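GCN5-related N-acetyltransferase (PDB 4H89) probably transfers an acyl group, most likely acetyl from a coenzyme A thioester, to an acceptor that has not been identified. Local coordinates at residues Y79-G84 / Q126-V131. Numbering follows the deposited sequence.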
ATOM      1  N   TYR A  79      12.588   0.223   2.065  1.00 13.72           N
ATOM      2  CA  TYR A  79      12.387  -0.598   0.866  1.00 13.83           C
ATOM      3  C   TYR A  79      11.763   0.304  -0.208  1.00 13.28           C
ATOM      4  O   TYR A  79      11.235   1.345   0.123  1.00 13.40           O
ATOM      5  CB  TYR A  79      11.413  -1.791   1.196  1.00 16.66           C
ATOM      6  CG  TYR A  79      10.272  -1.363   2.097  1.00 19.00           C
ATOM      7  CD1 TYR A  79       9.118  -0.763   1.610  1.00 22.22           C
ATOM      8  CD2 TYR A  79      10.373  -1.526   3.452  1.00 21.12           C
ATOM      9  CE1 TYR A  79       8.106  -0.295   2.475  1.00 24.91           C
ATOM     10  CE2 TYR A  79       9.389  -1.092   4.319  1.00 23.05           C
ATOM     11  CZ  TYR A  79       8.267  -0.480   3.850  1.00 22.76           C
ATOM     12  OH  TYR A  79       7.325  -0.053   4.770  1.00 30.70           O
ATOM     13  N   PRO A  80      11.716  -0.137  -1.455  1.00 13.62           N
ATOM     14  CA  PRO A  80      10.960   0.635  -2.442  1.00 12.65           C
ATOM     15  C   PRO A  80       9.464   0.603  -2.120  1.00 13.19           C
ATOM     16  O   PRO A  80       8.909  -0.472  -1.773  1.00 15.30           O
ATOM     17  CB  PRO A  80      11.275  -0.070  -3.784  1.00 13.32           C
ATOM     18  CG  PRO A  80      12.517  -0.884  -3.494  1.00 15.97           C
ATOM     19  CD  PRO A  80      12.375  -1.289  -2.065  1.00 15.54           C
ATOM     20  N   ASN A  81       8.772   1.723  -2.244  1.00 12.63           N
ATOM     21  CA  ASN A  81       7.364   1.768  -1.901  1.00 13.88           C
ATOM     22  C   ASN A  81       6.510   0.976  -2.847  1.00 14.96           C
ATOM     23  O   ASN A  81       5.489   0.456  -2.447  1.00 15.68           O
ATOM     24  CB  ASN A  81       6.839   3.194  -1.824  1.00 14.37           C
ATOM     25  CG  ASN A  81       5.546   3.298  -1.007  1.00 15.40           C
ATOM     26  OD1 ASN A  81       5.395   2.623   0.029  1.00 16.38           O
ATOM     27  ND2 ASN A  81       4.621   4.119  -1.455  1.00 15.41           N
ATOM     28  N   ARG A  82       6.906   0.949  -4.116  1.00 13.78           N
ATOM     29  CA  ARG A  82       6.216   0.242  -5.168  1.00 15.42           C
ATOM     30  C   ARG A  82       7.295  -0.316  -6.095  1.00 15.69           C
ATOM     31  O   ARG A  82       8.377   0.193  -6.158  1.00 16.01           O
ATOM     32  CB  ARG A  82       5.298   1.205  -5.988  1.00 16.56           C
ATOM     33  CG  ARG A  82       4.151   1.713  -5.136  1.00 19.76           C
ATOM     34  CD  ARG A  82       3.195   2.704  -5.791  1.00 23.26           C
ATOM     35  NE  ARG A  82       1.908   2.571  -5.068  1.00 34.04           N
ATOM     36  CZ  ARG A  82       1.467   3.375  -4.106  1.00 36.43           C
ATOM     37  NH1 ARG A  82       0.339   3.053  -3.478  1.00 36.26           N
ATOM     38  NH2 ARG A  82       2.082   4.532  -3.808  1.00 45.79           N
ATOM     39  N   PRO A  83       6.966  -1.384  -6.802  1.00 16.02           N
ATOM     40  CA  PRO A  83       7.947  -1.982  -7.705  1.00 17.51           C
ATOM     41  C   PRO A  83       7.968  -1.290  -9.046  1.00 16.64           C
ATOM     42  O   PRO A  83       7.181  -0.396  -9.337  1.00 16.06           O
ATOM     43  CB  PRO A  83       7.434  -3.417  -7.851  1.00 20.24           C
ATOM     44  CG  PRO A  83       5.961  -3.274  -7.717  1.00 20.56           C
ATOM     45  CD  PRO A  83       5.754  -2.185  -6.678  1.00 18.06           C
ATOM     46  N   GLY A  84       8.884  -1.735  -9.887  1.00 18.18           N
ATOM     47  CA  GLY A  84       8.932  -1.282 -11.264  1.00 19.13           C
ATOM     48  C   GLY A  84       8.984   0.226 -11.414  1.00 15.93           C
ATOM     49  O   GLY A  84       9.871   0.897 -10.901  1.00 17.85           O
ATOM     50  N   GLN A 126       7.990   8.065   0.808  1.00 12.07           N
ATOM     51  CA  GLN A 126       6.560   8.181   1.050  1.00 13.91           C
ATOM     52  C   GLN A 126       6.189   7.283   2.224  1.00 14.79           C
ATOM     53  O   GLN A 126       6.622   6.127   2.279  1.00 15.80           O
ATOM     54  CB  GLN A 126       5.812   7.723  -0.209  1.00 15.60           C
ATOM     55  CG  GLN A 126       4.313   7.718  -0.124  1.00 17.20           C
ATOM     56  CD  GLN A 126       3.667   7.421  -1.431  1.00 16.82           C
ATOM     57  OE1 GLN A 126       4.223   7.712  -2.522  1.00 18.62           O
ATOM     58  NE2 GLN A 126       2.470   6.880  -1.365  1.00 19.67           N
ATOM     59  N   PHE A 127       5.359   7.806   3.133  1.00 14.44           N
ATOM     60  CA  PHE A 127       4.697   6.994   4.171  1.00 13.85           C
ATOM     61  C   PHE A 127       3.220   6.940   3.777  1.00 14.56           C
ATOM     62  O   PHE A 127       2.567   7.969   3.689  1.00 15.14           O
ATOM     63  CB  PHE A 127       4.864   7.621   5.579  1.00 15.58           C
ATOM     64  CG  PHE A 127       6.277   7.736   6.039  1.00 14.53           C
ATOM     65  CD1 PHE A 127       7.321   6.941   5.519  1.00 17.50           C
ATOM     66  CD2 PHE A 127       6.613   8.697   6.964  1.00 16.11           C
ATOM     67  CE1 PHE A 127       8.627   7.049   6.010  1.00 17.94           C
ATOM     68  CE2 PHE A 127       7.880   8.819   7.480  1.00 15.64           C
ATOM     69  CZ  PHE A 127       8.913   8.011   6.987  1.00 16.07           C
ATOM     70  N   ASN A 128       2.706   5.731   3.550  1.00 16.56           N
ATOM     71  CA  ASN A 128       1.386   5.582   2.999  1.00 16.41           C
ATOM     72  C   ASN A 128       0.259   5.863   3.964  1.00 16.07           C
ATOM     73  O   ASN A 128      -0.841   6.206   3.534  1.00 17.46           O
ATOM     74  CB  ASN A 128       1.248   4.170   2.449  1.00 17.40           C
ATOM     75  CG  ASN A 128       2.322   3.892   1.468  1.00 22.50           C
ATOM     76  OD1 ASN A 128       2.403   4.606   0.452  1.00 18.50           O
ATOM     77  ND2 ASN A 128       3.277   2.987   1.837  1.00 31.20           N
ATOM     78  N   ALA A 129       0.523   5.670   5.257  1.00 15.81           N
ATOM     79  CA  ALA A 129      -0.523   5.722   6.252  1.00 16.41           C
ATOM     80  C   ALA A 129       0.042   6.064   7.605  1.00 18.30           C
ATOM     81  O   ALA A 129       0.678   5.250   8.273  1.00 26.50           O
ATOM     82  CB  ALA A 129      -1.228   4.391   6.325  1.00 17.62           C
ATOM     83  N   VAL A 130      -0.111   7.300   8.006  1.00 14.60           N
ATOM     84  CA  VAL A 130       0.304   7.786   9.285  1.00 13.90           C
ATOM     85  C   VAL A 130      -0.954   8.221  10.042  1.00 14.91           C
ATOM     86  O   VAL A 130      -1.726   9.021   9.568  1.00 15.20           O
ATOM     87  CB  VAL A 130       1.294   8.961   9.208  1.00 15.00           C
ATOM     88  CG1 VAL A 130       1.730   9.323  10.613  1.00 17.10           C
ATOM     89  CG2 VAL A 130       2.480   8.597   8.301  1.00 16.10           C
ATOM     90  N   VAL A 131      -1.233   7.559  11.174  1.00 14.22           N
ATOM     91  CA  VAL A 131      -2.464   7.805  11.907  1.00 13.90           C
ATOM     92  C   VAL A 131      -2.434   9.256  12.399  1.00 13.74           C
ATOM     93  O   VAL A 131      -1.476   9.684  13.040  1.00 14.53           O
ATOM     94  CB  VAL A 131      -2.629   6.816  13.097  1.00 15.92           C
ATOM     95  CG1 VAL A 131      -3.886   7.127  13.894  1.00 20.22           C
ATOM     96  CG2 VAL A 131      -2.646   5.367  12.605  1.00 17.65           C
TER
HETATM   97  O   HOH W   1       4.634   5.481  -4.056  1.00 17.79           O
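N81 and N128 join their side-chain amides in a cyclic pair of hydrogen bonds, bridging the central sheet of this GNAT fold from just past the end of strand 72-80 to the break in strand 124-131. N128 ND2 donates an N-H to N81 OD1 at 2.8 Å, and N81 ND2 donates one to N128 OD1 at 3.0 Å. Both bonds are nearly straight and use in-plane lone pairs; with the amide planes only 10° apart, the two groups form one almost flat ring, which fixes the flip of each. N81 reaches across because its CG stands anti to the backbone N (chi1 -160°).

The second N-H of N81 ND2 points to a water that accepts it, 2.9 Å from that nitrogen. The same water ties the polar cluster together, accepting from R82 NH2 at 2.7 Å and donating to Q126 OE1 at 2.7 Å. Q126, its chain extended, crosses N81 at about a right angle, its CD 3.4 Å from N81 ND2. R82 brings NH2 alongside, with Q126 NE2 near the guanidinium plane, two donors with no bond between them.

Further out, R82 of the second subunit packs on N128, and A129 of the second subunit on R82 of this chain. Strand 89-96 lies between strands 72-80 and 124-131 in the sheet; N81 hydrogen-bonds V89 through the backbone, Q126 does so with A90, and Q126 O is also hydrogen-bonded to S91 OG.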